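Local coordinates for protein BIFUNCTIONAL PROTEIN Proline utilization A (PutA) (Corynebacterium freiburgense, PDB 5UX5) that catalyses both oxidative steps from proline to glutamate, using an FAD-dependent proline dehydrogenase and an NAD-dependent aldehyde dehydrogenase activity joined in one chain, at residues A[29-34]-A[386-391]; A[218-221]-A[226-229]; A[943-948]-A[987-992]; A[936-941]-A[983-988]. One frame throughout, in Å; residues are numbered along the deposited sequence.

Contact 1: residues A[29-34]-A[386-391]; sequences NEWLAA and AEAVRQ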
loop_
_atom_site.group_PDB
_atom_site.type_symbol
_atom_site.label_atom_id
_atom_site.label_comp_id
_atom_site.label_asym_id
_atom_site.label_seq_id
_atom_site.Cartn_x
_atom_site.Cartn_y
_atom_site.Cartn_z
ATOM N N ASN A 29 -12.182 -43.451 -11.280
ATOM C CA ASN A 29 -13.550 -43.715 -11.696
ATOM C C ASN A 29 -14.244 -44.629 -10.709
ATOM O O ASN A 29 -15.442 -44.479 -10.445
ATOM C CB ASN A 29 -13.560 -44.318 -13.097
ATOM C CG ASN A 29 -13.886 -43.298 -14.142
ATOM O OD1 ASN A 29 -15.056 -43.062 -14.419
ATOM N ND2 ASN A 29 -12.864 -42.648 -14.705
ATOM N N GLU A 30 -13.501 -45.578 -10.145
ATOM C CA GLU A 30 -14.081 -46.505 -9.184
ATOM C C GLU A 30 -14.513 -45.780 -7.922
ATOM O O GLU A 30 -15.584 -46.059 -7.375
ATOM C CB GLU A 30 -13.083 -47.605 -8.864
ATOM C CG GLU A 30 -13.526 -48.529 -7.779
ATOM C CD GLU A 30 -12.411 -49.457 -7.354
ATOM O OE1 GLU A 30 -12.671 -50.375 -6.549
ATOM O OE2 GLU A 30 -11.270 -49.265 -7.829
ATOM N N TRP A 31 -13.695 -44.848 -7.439
ATOM C CA TRP A 31 -14.050 -44.179 -6.197
ATOM C C TRP A 31 -15.211 -43.217 -6.400
ATOM O O TRP A 31 -16.016 -43.026 -5.481
ATOM C CB TRP A 31 -12.840 -43.414 -5.644
ATOM C CG TRP A 31 -11.685 -44.270 -5.140
ATOM C CD1 TRP A 31 -11.713 -45.606 -4.823
ATOM C CD2 TRP A 31 -10.320 -43.849 -4.975
ATOM N NE1 TRP A 31 -10.457 -46.026 -4.447
ATOM C CE2 TRP A 31 -9.585 -44.968 -4.534
ATOM C CE3 TRP A 31 -9.651 -42.635 -5.161
ATOM C CZ2 TRP A 31 -8.213 -44.901 -4.262
ATOM C CZ3 TRP A 31 -8.292 -42.577 -4.898
ATOM C CH2 TRP A 31 -7.588 -43.703 -4.456
ATOM N N LEU A 32 -15.357 -42.655 -7.604
ATOM C CA LEU A 32 -16.441 -41.717 -7.885
ATOM C C LEU A 32 -17.752 -42.434 -8.170
ATOM O O LEU A 32 -18.762 -41.772 -8.432
ATOM C CB LEU A 32 -16.067 -40.797 -9.054
ATOM N N ALA A 33 -17.754 -43.766 -8.094
ATOM C CA ALA A 33 -18.895 -44.617 -8.399
ATOM C C ALA A 33 -19.755 -44.894 -7.171
ATOM O O ALA A 33 -20.987 -44.805 -7.239
ATOM C CB ALA A 33 -18.406 -45.935 -9.001
ATOM N N ALA A 34 -19.133 -45.246 -6.050
ATOM C CA ALA A 34 -19.894 -45.453 -4.828
ATOM C C ALA A 34 -19.931 -44.166 -3.997
ATOM O O ALA A 34 -20.888 -43.388 -4.075
ATOM C CB ALA A 34 -19.312 -46.603 -4.026
ATOM N N ALA A 386 -14.689 -40.317 0.527
ATOM C CA ALA A 386 -13.661 -40.478 1.553
ATOM C C ALA A 386 -13.659 -41.881 2.157
ATOM O O ALA A 386 -12.602 -42.372 2.576
ATOM C CB ALA A 386 -13.848 -39.425 2.646
ATOM N N GLU A 387 -14.815 -42.551 2.199
ATOM C CA GLU A 387 -14.838 -43.906 2.736
ATOM C C GLU A 387 -14.239 -44.902 1.747
ATOM O O GLU A 387 -13.518 -45.826 2.149
ATOM C CB GLU A 387 -16.263 -44.298 3.126
ATOM C CG GLU A 387 -16.441 -45.767 3.513
ATOM C CD GLU A 387 -15.790 -46.127 4.835
ATOM O OE1 GLU A 387 -15.268 -45.221 5.519
ATOM O OE2 GLU A 387 -15.802 -47.326 5.188
ATOM N N ALA A 388 -14.524 -44.735 0.451
ATOM C CA ALA A 388 -13.809 -45.516 -0.554
ATOM C C ALA A 388 -12.309 -45.313 -0.408
ATOM O O ALA A 388 -11.533 -46.280 -0.401
ATOM C CB ALA A 388 -14.263 -45.128 -1.960
ATOM N N VAL A 389 -11.888 -44.054 -0.265
ATOM C CA VAL A 389 -10.469 -43.760 -0.119
ATOM C C VAL A 389 -9.912 -44.418 1.132
ATOM O O VAL A 389 -8.829 -45.014 1.105
ATOM C CB VAL A 389 -10.237 -42.241 -0.101
ATOM C CG1 VAL A 389 -8.758 -41.961 0.040
ATOM C CG2 VAL A 389 -10.796 -41.600 -1.373
ATOM N N ARG A 390 -10.643 -44.327 2.245
ATOM C CA ARG A 390 -10.147 -44.880 3.502
ATOM C C ARG A 390 -9.808 -46.355 3.355
ATOM O O ARG A 390 -8.738 -46.803 3.790
ATOM C CB ARG A 390 -11.164 -44.669 4.626
ATOM C CG ARG A 390 -10.565 -44.929 6.023
ATOM C CD ARG A 390 -11.637 -45.083 7.093
ATOM N NE ARG A 390 -12.661 -46.038 6.691
ATOM C CZ ARG A 390 -12.613 -47.341 6.947
ATOM N NH1 ARG A 390 -11.590 -47.850 7.617
ATOM N NH2 ARG A 390 -13.593 -48.133 6.532
ATOM N N GLN A 391 -10.716 -47.132 2.756
ATOM C CA GLN A 391 -10.455 -48.558 2.591
ATOM C C GLN A 391 -9.182 -48.829 1.791
ATOM O O GLN A 391 -8.535 -49.859 1.997
ATOM C CB GLN A 391 -11.658 -49.243 1.954
ATOM C CG GLN A 391 -12.883 -49.254 2.848
ATOM C CD GLN A 391 -14.114 -49.748 2.127
ATOM O OE1 GLN A 391 -14.094 -49.950 0.908
ATOM N NE2 GLN A 391 -15.192 -49.972 2.880
#

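Contact 2: residues A[218-221]-A[226-229]; sequences RLAL and HPFI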
loop_
_atom_site.group_PDB
_atom_site.type_symbol
_atom_site.label_atom_id
_atom_site.label_comp_id
_atom_site.label_asym_id
_atom_site.label_seq_id
_atom_site.Cartn_x
_atom_site.Cartn_y
_atom_site.Cartn_z
ATOM N N ARG A 218 5.681 -28.786 23.633
ATOM C CA ARG A 218 5.866 -29.554 24.854
ATOM C C ARG A 218 4.606 -30.317 25.198
ATOM O O ARG A 218 4.677 -31.441 25.724
ATOM C CB ARG A 218 6.233 -28.619 25.993
ATOM C CG ARG A 218 7.638 -28.197 25.929
ATOM C CD ARG A 218 7.926 -27.182 26.938
ATOM N NE ARG A 218 9.167 -26.535 26.579
ATOM C CZ ARG A 218 9.443 -25.287 26.900
ATOM N NH1 ARG A 218 8.547 -24.598 27.593
ATOM N NH2 ARG A 218 10.593 -24.732 26.525
ATOM N N LEU A 219 3.440 -29.686 24.982
ATOM C CA LEU A 219 2.184 -30.370 25.271
ATOM C C LEU A 219 2.024 -31.633 24.445
ATOM O O LEU A 219 1.450 -32.617 24.931
ATOM C CB LEU A 219 0.993 -29.455 25.032
ATOM C CG LEU A 219 0.755 -28.306 26.006
ATOM C CD1 LEU A 219 -0.574 -27.713 25.637
ATOM C CD2 LEU A 219 0.749 -28.741 27.460
ATOM N N ALA A 220 2.583 -31.650 23.232
ATOM C CA ALA A 220 2.566 -32.852 22.406
ATOM C C ALA A 220 3.588 -33.890 22.860
ATOM O O ALA A 220 3.454 -35.060 22.497
ATOM C CB ALA A 220 2.823 -32.494 20.943
ATOM N N LEU A 221 4.616 -33.483 23.613
ATOM C CA LEU A 221 5.559 -34.429 24.200
ATOM C C LEU A 221 5.052 -35.042 25.501
ATOM O O LEU A 221 5.576 -36.078 25.916
ATOM C CB LEU A 221 6.903 -33.752 24.485
ATOM C CG LEU A 221 7.800 -33.183 23.392
ATOM C CD1 LEU A 221 8.998 -32.479 24.023
ATOM C CD2 LEU A 221 8.261 -34.278 22.442
ATOM N N HIS A 226 2.476 -39.203 21.096
ATOM C CA HIS A 226 2.533 -37.777 20.845
ATOM C C HIS A 226 1.457 -37.381 19.846
ATOM O O HIS A 226 1.395 -37.957 18.752
ATOM C CB HIS A 226 3.895 -37.387 20.271
ATOM C CG HIS A 226 5.054 -37.598 21.194
ATOM N ND1 HIS A 226 4.915 -37.697 22.564
ATOM C CD2 HIS A 226 6.382 -37.689 20.942
ATOM C CE1 HIS A 226 6.105 -37.859 23.115
ATOM N NE2 HIS A 226 7.012 -37.858 22.153
ATOM N N PRO A 227 0.618 -36.402 20.165
ATOM C CA PRO A 227 -0.256 -35.818 19.143
ATOM C C PRO A 227 0.555 -34.975 18.162
ATOM O O PRO A 227 1.717 -34.643 18.398
ATOM C CB PRO A 227 -1.236 -34.977 19.958
ATOM C CG PRO A 227 -0.519 -34.709 21.276
ATOM C CD PRO A 227 0.396 -35.849 21.512
ATOM N N PHE A 228 -0.102 -34.592 17.065
ATOM C CA PHE A 228 0.520 -34.024 15.868
ATOM C C PHE A 228 0.197 -32.538 15.716
ATOM O O PHE A 228 -0.979 -32.143 15.749
ATOM C CB PHE A 228 0.024 -34.781 14.636
ATOM C CG PHE A 228 0.761 -34.469 13.378
ATOM C CD1 PHE A 228 1.910 -35.162 13.037
ATOM C CD2 PHE A 228 0.273 -33.498 12.504
ATOM C CE1 PHE A 228 2.577 -34.878 11.868
ATOM C CE2 PHE A 228 0.937 -33.198 11.329
ATOM C CZ PHE A 228 2.082 -33.898 11.003
ATOM N N ILE A 229 1.239 -31.729 15.513
ATOM C CA ILE A 229 1.126 -30.292 15.271
ATOM C C ILE A 229 1.544 -30.006 13.836
ATOM O O ILE A 229 2.646 -30.385 13.411
ATOM C CB ILE A 229 1.990 -29.481 16.256
ATOM C CG1 ILE A 229 1.486 -29.663 17.687
ATOM C CG2 ILE A 229 2.056 -28.014 15.863
ATOM C CD1 ILE A 229 2.495 -29.301 18.720
#

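Contact 3: residues A[943-948]-A[987-992]; sequences ALDEIA and FNRLKL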
loop_
_atom_site.group_PDB
_atom_site.type_symbol
_atom_site.label_atom_id
_atom_site.label_comp_id
_atom_site.label_asym_id
_atom_site.label_seq_id
_atom_site.Cartn_x
_atom_site.Cartn_y
_atom_site.Cartn_z
ATOM N N ALA A 943 -15.334 27.773 -28.011
ATOM C CA ALA A 943 -15.110 26.512 -28.709
ATOM C C ALA A 943 -14.033 25.692 -28.032
ATOM O O ALA A 943 -14.166 24.468 -27.902
ATOM C CB ALA A 943 -14.731 26.766 -30.171
ATOM N N LEU A 944 -12.948 26.355 -27.625
ATOM C CA LEU A 944 -11.837 25.653 -27.003
ATOM C C LEU A 944 -12.217 25.101 -25.632
ATOM O O LEU A 944 -11.690 24.056 -25.222
ATOM C CB LEU A 944 -10.626 26.592 -26.921
ATOM C CG LEU A 944 -10.082 26.985 -28.306
ATOM C CD1 LEU A 944 -8.909 27.924 -28.226
ATOM C CD2 LEU A 944 -9.703 25.781 -29.096
ATOM N N ASP A 945 -13.123 25.780 -24.912
ATOM C CA ASP A 945 -13.675 25.218 -23.684
ATOM C C ASP A 945 -14.404 23.915 -23.972
ATOM O O ASP A 945 -14.224 22.915 -23.271
ATOM C CB ASP A 945 -14.607 26.224 -23.006
ATOM C CG ASP A 945 -13.850 27.382 -22.334
ATOM O OD1 ASP A 945 -12.610 27.304 -22.202
ATOM O OD2 ASP A 945 -14.497 28.377 -21.921
ATOM N N GLU A 946 -15.230 23.901 -25.011
ATOM C CA GLU A 946 -15.933 22.675 -25.373
ATOM C C GLU A 946 -14.954 21.538 -25.640
ATOM O O GLU A 946 -15.126 20.432 -25.123
ATOM C CB GLU A 946 -16.815 22.924 -26.590
ATOM C CG GLU A 946 -17.635 21.729 -27.020
ATOM C CD GLU A 946 -18.678 21.307 -26.011
ATOM O OE1 GLU A 946 -19.083 20.127 -26.065
ATOM O OE2 GLU A 946 -19.103 22.140 -25.180
ATOM N N ILE A 947 -13.915 21.792 -26.445
ATOM C CA ILE A 947 -12.967 20.733 -26.803
ATOM C C ILE A 947 -12.196 20.264 -25.580
ATOM O O ILE A 947 -11.980 19.059 -25.387
ATOM C CB ILE A 947 -12.005 21.198 -27.909
ATOM C CG1 ILE A 947 -12.740 21.506 -29.178
ATOM C CG2 ILE A 947 -10.919 20.187 -28.143
ATOM C CD1 ILE A 947 -11.817 22.193 -30.115
ATOM N N ALA A 948 -11.734 21.203 -24.763
ATOM C CA ALA A 948 -11.046 20.817 -23.534
ATOM C C ALA A 948 -11.974 20.020 -22.628
ATOM O O ALA A 948 -11.565 19.023 -22.035
ATOM C CB ALA A 948 -10.510 22.057 -22.814
ATOM N N PHE A 987 -14.059 39.650 -18.688
ATOM C CA PHE A 987 -15.065 39.182 -17.746
ATOM C C PHE A 987 -16.084 38.249 -18.402
ATOM O O PHE A 987 -16.605 37.347 -17.744
ATOM C CB PHE A 987 -15.771 40.355 -17.078
ATOM C CG PHE A 987 -16.460 39.971 -15.809
ATOM C CD1 PHE A 987 -15.743 39.881 -14.618
ATOM C CD2 PHE A 987 -17.806 39.648 -15.799
ATOM C CE1 PHE A 987 -16.362 39.497 -13.429
ATOM C CE2 PHE A 987 -18.441 39.260 -14.607
ATOM C CZ PHE A 987 -17.712 39.185 -13.423
ATOM N N ASN A 988 -16.438 38.485 -19.668
ATOM C CA ASN A 988 -17.341 37.567 -20.361
ATOM C C ASN A 988 -16.660 36.229 -20.633
ATOM O O ASN A 988 -17.291 35.165 -20.549
ATOM C CB ASN A 988 -17.841 38.196 -21.661
ATOM C CG ASN A 988 -18.881 39.287 -21.427
ATOM O OD1 ASN A 988 -19.469 39.394 -20.350
ATOM N ND2 ASN A 988 -19.114 40.100 -22.452
ATOM N N ARG A 989 -15.367 36.262 -20.956
ATOM C CA ARG A 989 -14.637 35.014 -21.109
ATOM C C ARG A 989 -14.698 34.193 -19.828
ATOM O O ARG A 989 -14.745 32.962 -19.886
ATOM C CB ARG A 989 -13.179 35.281 -21.493
ATOM C CG ARG A 989 -12.492 34.046 -22.018
ATOM C CD ARG A 989 -11.896 33.157 -20.901
ATOM N NE ARG A 989 -11.361 31.922 -21.461
ATOM C CZ ARG A 989 -12.079 30.821 -21.631
ATOM N NH1 ARG A 989 -13.343 30.775 -21.267
ATOM N NH2 ARG A 989 -11.530 29.769 -22.178
ATOM N N LEU A 990 -14.630 34.856 -18.661
ATOM C CA LEU A 990 -14.791 34.151 -17.393
ATOM C C LEU A 990 -16.237 33.710 -17.153
ATOM O O LEU A 990 -16.469 32.708 -16.474
ATOM C CB LEU A 990 -14.287 35.012 -16.227
ATOM C CG LEU A 990 -12.813 35.468 -16.137
ATOM C CD1 LEU A 990 -12.520 36.043 -14.801
ATOM C CD2 LEU A 990 -11.840 34.369 -16.431
ATOM N N LYS A 991 -17.227 34.420 -17.695
ATOM C CA LYS A 991 -18.610 33.971 -17.519
ATOM C C LYS A 991 -18.868 32.696 -18.327
ATOM O O LYS A 991 -19.580 31.797 -17.868
ATOM C CB LYS A 991 -19.587 35.103 -17.886
ATOM N N LEU A 992 -18.287 32.612 -19.532
ATOM C CA LEU A 992 -18.296 31.385 -20.327
ATOM C C LEU A 992 -17.759 30.195 -19.543
ATOM O O LEU A 992 -18.344 29.110 -19.565
ATOM C CB LEU A 992 -17.472 31.570 -21.603
ATOM C CG LEU A 992 -18.129 32.119 -22.865
ATOM C CD1 LEU A 992 -17.060 32.354 -23.931
ATOM C CD2 LEU A 992 -19.142 31.099 -23.333
#

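Contact 4: residues A[936-941]-A[983-988]; sequences EFLKRA and DEEQFN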
loop_
_atom_site.group_PDB
_atom_site.type_symbol
_atom_site.label_atom_id
_atom_site.label_comp_id
_atom_site.label_asym_id
_atom_site.label_seq_id
_atom_site.Cartn_x
_atom_site.Cartn_y
_atom_site.Cartn_z
ATOM N N GLU A 936 -14.800 37.654 -31.816
ATOM C CA GLU A 936 -13.817 36.707 -32.320
ATOM C C GLU A 936 -13.195 35.961 -31.148
ATOM O O GLU A 936 -13.249 34.729 -31.070
ATOM C CB GLU A 936 -12.747 37.432 -33.147
ATOM N N PHE A 937 -12.652 36.723 -30.201
ATOM C CA PHE A 937 -11.971 36.131 -29.060
ATOM C C PHE A 937 -12.917 35.275 -28.226
ATOM O O PHE A 937 -12.552 34.173 -27.793
ATOM C CB PHE A 937 -11.364 37.239 -28.206
ATOM C CG PHE A 937 -10.782 36.762 -26.901
ATOM C CD1 PHE A 937 -9.506 36.211 -26.859
ATOM C CD2 PHE A 937 -11.499 36.874 -25.721
ATOM C CE1 PHE A 937 -8.949 35.798 -25.666
ATOM C CE2 PHE A 937 -10.955 36.462 -24.536
ATOM C CZ PHE A 937 -9.675 35.917 -24.498
ATOM N N LEU A 938 -14.135 35.757 -27.979
ATOM C CA LEU A 938 -15.031 34.994 -27.120
ATOM C C LEU A 938 -15.561 33.756 -27.816
ATOM O O LEU A 938 -15.756 32.729 -27.163
ATOM C CB LEU A 938 -16.175 35.871 -26.626
ATOM C CG LEU A 938 -15.676 36.990 -25.707
ATOM C CD1 LEU A 938 -16.725 38.048 -25.529
ATOM C CD2 LEU A 938 -15.278 36.388 -24.364
ATOM N N LYS A 939 -15.785 33.812 -29.127
ATOM C CA LYS A 939 -16.164 32.589 -29.826
ATOM C C LYS A 939 -15.025 31.578 -29.796
ATOM O O LYS A 939 -15.250 30.374 -29.633
ATOM C CB LYS A 939 -16.593 32.896 -31.258
ATOM C CG LYS A 939 -17.923 33.671 -31.362
ATOM C CD LYS A 939 -18.270 33.958 -32.824
ATOM C CE LYS A 939 -19.606 34.692 -32.993
ATOM N NZ LYS A 939 -19.715 35.947 -32.199
ATOM N N ARG A 940 -13.794 32.050 -29.903
ATOM C CA ARG A 940 -12.668 31.137 -29.889
ATOM C C ARG A 940 -12.522 30.480 -28.518
ATOM O O ARG A 940 -12.193 29.293 -28.431
ATOM C CB ARG A 940 -11.407 31.901 -30.286
ATOM C CG ARG A 940 -10.159 31.071 -30.253
ATOM C CD ARG A 940 -8.956 31.927 -30.522
ATOM N NE ARG A 940 -7.750 31.126 -30.477
ATOM C CZ ARG A 940 -7.417 30.291 -31.453
ATOM N NH1 ARG A 940 -8.226 30.175 -32.501
ATOM N NH2 ARG A 940 -6.304 29.560 -31.385
ATOM N N ALA A 941 -12.784 31.235 -27.439
ATOM C CA ALA A 941 -12.735 30.683 -26.089
ATOM C C ALA A 941 -13.919 29.767 -25.813
ATOM O O ALA A 941 -13.792 28.822 -25.021
ATOM C CB ALA A 941 -12.692 31.801 -25.047
ATOM N N ASP A 983 -12.770 44.797 -17.236
ATOM C CA ASP A 983 -12.626 44.555 -18.660
ATOM C C ASP A 983 -13.770 43.662 -19.094
ATOM O O ASP A 983 -13.763 42.463 -18.798
ATOM C CB ASP A 983 -11.277 43.925 -18.975
ATOM C CG ASP A 983 -11.053 43.759 -20.454
ATOM O OD1 ASP A 983 -11.881 43.110 -21.130
ATOM O OD2 ASP A 983 -10.049 44.289 -20.950
ATOM N N GLU A 984 -14.762 44.237 -19.780
ATOM C CA GLU A 984 -15.994 43.499 -20.032
ATOM C C GLU A 984 -15.742 42.247 -20.866
ATOM O O GLU A 984 -16.286 41.173 -20.574
ATOM C CB GLU A 984 -17.020 44.391 -20.712
ATOM C CG GLU A 984 -18.434 43.870 -20.555
ATOM C CD GLU A 984 -19.380 44.373 -21.647
ATOM O OE1 GLU A 984 -19.119 45.466 -22.227
ATOM O OE2 GLU A 984 -20.380 43.655 -21.924
ATOM N N GLU A 985 -14.897 42.352 -21.887
ATOM C CA GLU A 985 -14.699 41.196 -22.745
ATOM C C GLU A 985 -14.079 40.048 -21.960
ATOM O O GLU A 985 -14.575 38.922 -22.012
ATOM C CB GLU A 985 -13.855 41.565 -23.963
ATOM C CG GLU A 985 -13.380 40.347 -24.691
ATOM C CD GLU A 985 -12.855 40.627 -26.087
ATOM O OE1 GLU A 985 -11.933 41.458 -26.251
ATOM O OE2 GLU A 985 -13.369 39.985 -27.022
ATOM N N GLN A 986 -13.006 40.321 -21.200
ATOM C CA GLN A 986 -12.371 39.261 -20.415
ATOM C C GLN A 986 -13.308 38.750 -19.330
ATOM O O GLN A 986 -13.379 37.541 -19.081
ATOM C CB GLN A 986 -11.056 39.748 -19.801
ATOM C CG GLN A 986 -10.007 40.131 -20.829
ATOM C CD GLN A 986 -8.805 40.857 -20.237
ATOM O OE1 GLN A 986 -8.560 40.806 -19.035
ATOM N NE2 GLN A 986 -8.052 41.542 -21.085
ATOM N N PHE A 987 -14.059 39.650 -18.688
ATOM C CA PHE A 987 -15.065 39.182 -17.746
ATOM C C PHE A 987 -16.084 38.249 -18.402
ATOM O O PHE A 987 -16.605 37.347 -17.744
ATOM C CB PHE A 987 -15.771 40.355 -17.078
ATOM C CG PHE A 987 -16.460 39.971 -15.809
ATOM C CD1 PHE A 987 -15.743 39.881 -14.618
ATOM C CD2 PHE A 987 -17.806 39.648 -15.799
ATOM C CE1 PHE A 987 -16.362 39.497 -13.429
ATOM C CE2 PHE A 987 -18.441 39.260 -14.607
ATOM C CZ PHE A 987 -17.712 39.185 -13.423
ATOM N N ASN A 988 -16.438 38.485 -19.668
ATOM C CA ASN A 988 -17.341 37.567 -20.361
ATOM C C ASN A 988 -16.660 36.229 -20.633
ATOM O O ASN A 988 -17.291 35.165 -20.549
ATOM C CB ASN A 988 -17.841 38.196 -21.661
ATOM C CG ASN A 988 -18.881 39.287 -21.427
ATOM O OD1 ASN A 988 -19.469 39.394 -20.350
ATOM N ND2 ASN A 988 -19.114 40.100 -22.452
#

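Contact 1: residues A[29-34]-A[386-391]
W31, near the end of helix 16-31, packs against A388 and V389 of helix 383-393, an outer helix of the proline dehydrogenase barrel. In the barrel this helix links strands 373-378 and 396-403. The contact packs an N-terminal helix against the outside of the barrel. The backbones come nearest at W31 and A388, where the two CA atoms are 5.8 Å apart. The indole leaves its helix with CG beside the backbone N (chi1 -68°), and this points the ring at the barrel helix. The methyl CB of A388 meets the five-membered part of the indole and lies 3.9 Å from W31 CD1. It approaches obliquely. V389 reaches the benzo part instead. Its CG2 stands over one face of the indole, toward the rim, 4.1 Å from W31 CE3. V357 and A358 of helix 354-367 also touch W31, so a third helix joins the packing. Farther round helix 383-393, R390 grips E387 side-on. R390 NE meets E387 OE1 at 3.0 Å, and R390 NH2 meets E387 OE2 at 2.7 Å. This salt bridge stays within one helix turn. Between the two segments the contact is apolar. One aromatic ring rests on two small aliphatic groups, so the helices are joined by shape and burial, while the charges pair elsewhere on the barrel helix.

Contact 2: residues A[218-221]-A[226-229]
A220 and H226 bring the two backbones to a CA-CA distance of 5.2 Å, in the last part of helix 202-221, before the chain turns back into strand 228-232. This is the return half of a beta-alpha-beta crossover in the proline dehydrogenase barrel. Helix 202-221 follows strand 185-189, and strand 228-232 then lies parallel beside that strand. The contact joins the last part of the helix to the start of the returning strand.

A220 is the centre of the packing. Its CB points at the strand segment and meets two apolar side chains. I229 CD1 lies 3.9 Å from A220 CB, and P227 CG lies 4.0 Å from the same methyl. L178 of helix 164-178 touches both P227 and I229, so the neighbouring helix helps to bury them. I229 also packs on L216 and Y217 of its own crossover helix.

The A220 carbonyl faces the turn. H226 CA makes a CH...O contact with A220 O at 3.3 Å, and P227 CD also lies 3.3 Å from that oxygen. H226 ND1 is close to A220 O as well, but the angle is poor for a bond. H226 ND1 is instead hydrogen-bonded to R223 O, in the connecting turn.

With CG beside the backbone N (chi1 -65°), the imidazole swings back toward A220 and L221. L258 packs against H226 and L221 from a nearby loop. L221 meets the ring by an off-centre CH-pi contact: its CD2 stands 4.2 Å from the H226 ring centroid, 29° off the ring normal.

Contact 3: residues A[943-948]-A[987-992]
D945 and R989 reach each other through different torsions. The aspartate CG sits beside its backbone N (chi1 -74°), which sends the carboxylate straight across to the other helix. The arginine starts with CG opposite the N (chi1 -165°), then bends at chi2 (-86°), and so its head turns toward D945. The two side chains approach from opposite directions. The guanidinium meets the carboxylate end-on, with one nitrogen for each oxygen. R989 NH2 donates to D945 OD1 at 2.7 Å, and R989 NH1 donates to D945 OD2 at 2.7 Å. OD2 uses its syn lone pair. OD1 is also met on its syn side, but somewhat out of the carboxylate plane. The two planes are nearly coplanar, and the paired bonds limit rotation of one group against the other. R989 NE is taken by L1045 O, and A1046 O adds a weak bond to NH2. All three guanidinium nitrogens therefore have an acceptor. L992 comes near the carboxylate with its CB, 4.4 Å from D945 OD2. Each charge is buried, and the other probably keeps it ionised. It is a bidentate interhelical salt bridge, joining helices 936-953 and 984-997 in what is probably the C-terminal domain.

Contact 4: residues A[936-941]-A[983-988]
L938 packs against E985 and N988 where helices 936-953 and 984-997 begin to run side by side. This is parallel helix-helix packing: the short axes come within 10.1 Å, at 12° between their directions. The close part is at L938, which is buried. Its CG stands beside the backbone N (chi1 -66°), and the two methyls spread over the other helix. L938 CD2 lies 3.5 Å from the backbone E985 O. L938 CD1 lies 4.0 Å from N988 CB, so the asparagine is met on its aliphatic carbon.

The other part is less buried, and E985 and F937 are both partly exposed. The extended E985 chain reaches back to the first helix, and its OE2 comes 3.6 Å from F937 CB. The carboxylate meets the F937 ring obliquely, with the two planes steeply inclined. OE2 also has a weak hydrogen bond with T935 OG1, just ahead of helix 936-953. F937 has further packing from A1046 and R989.

The start of helix 984-997 is capped by D983 at the N-cap position. The backbone N-H of Q986 donates to D983 OD1 from above the carboxylate plane, with Q986 N 3.0 Å from D983 OD1 and an N-H...O angle of 179°.

Contacts 1 and 2 lie at the proline dehydrogenase barrel, with centres 31 Å apart and no touch. Both are buried; contact 1 is apolar, while contact 2 adds a histidine and backbone carbonyls. Contact 1 sets the N-terminal helix 16-31 against a barrel helix, while contact 2 lies within one of the barrel's own crossovers. Contacts 3 and 4 are far away: the nearest atoms of contacts 1 and 3 are about 61 Å apart. They hold the same two helices, 936-953 and 984-997, with centres 8 Å apart. Contact 4 is the partly exposed end, built on leucine and a glutamate chain. Contact 3 is its buried continuation, carried by charge. R989 ties them together: its CZ lies 3.6 Å from A941 CB.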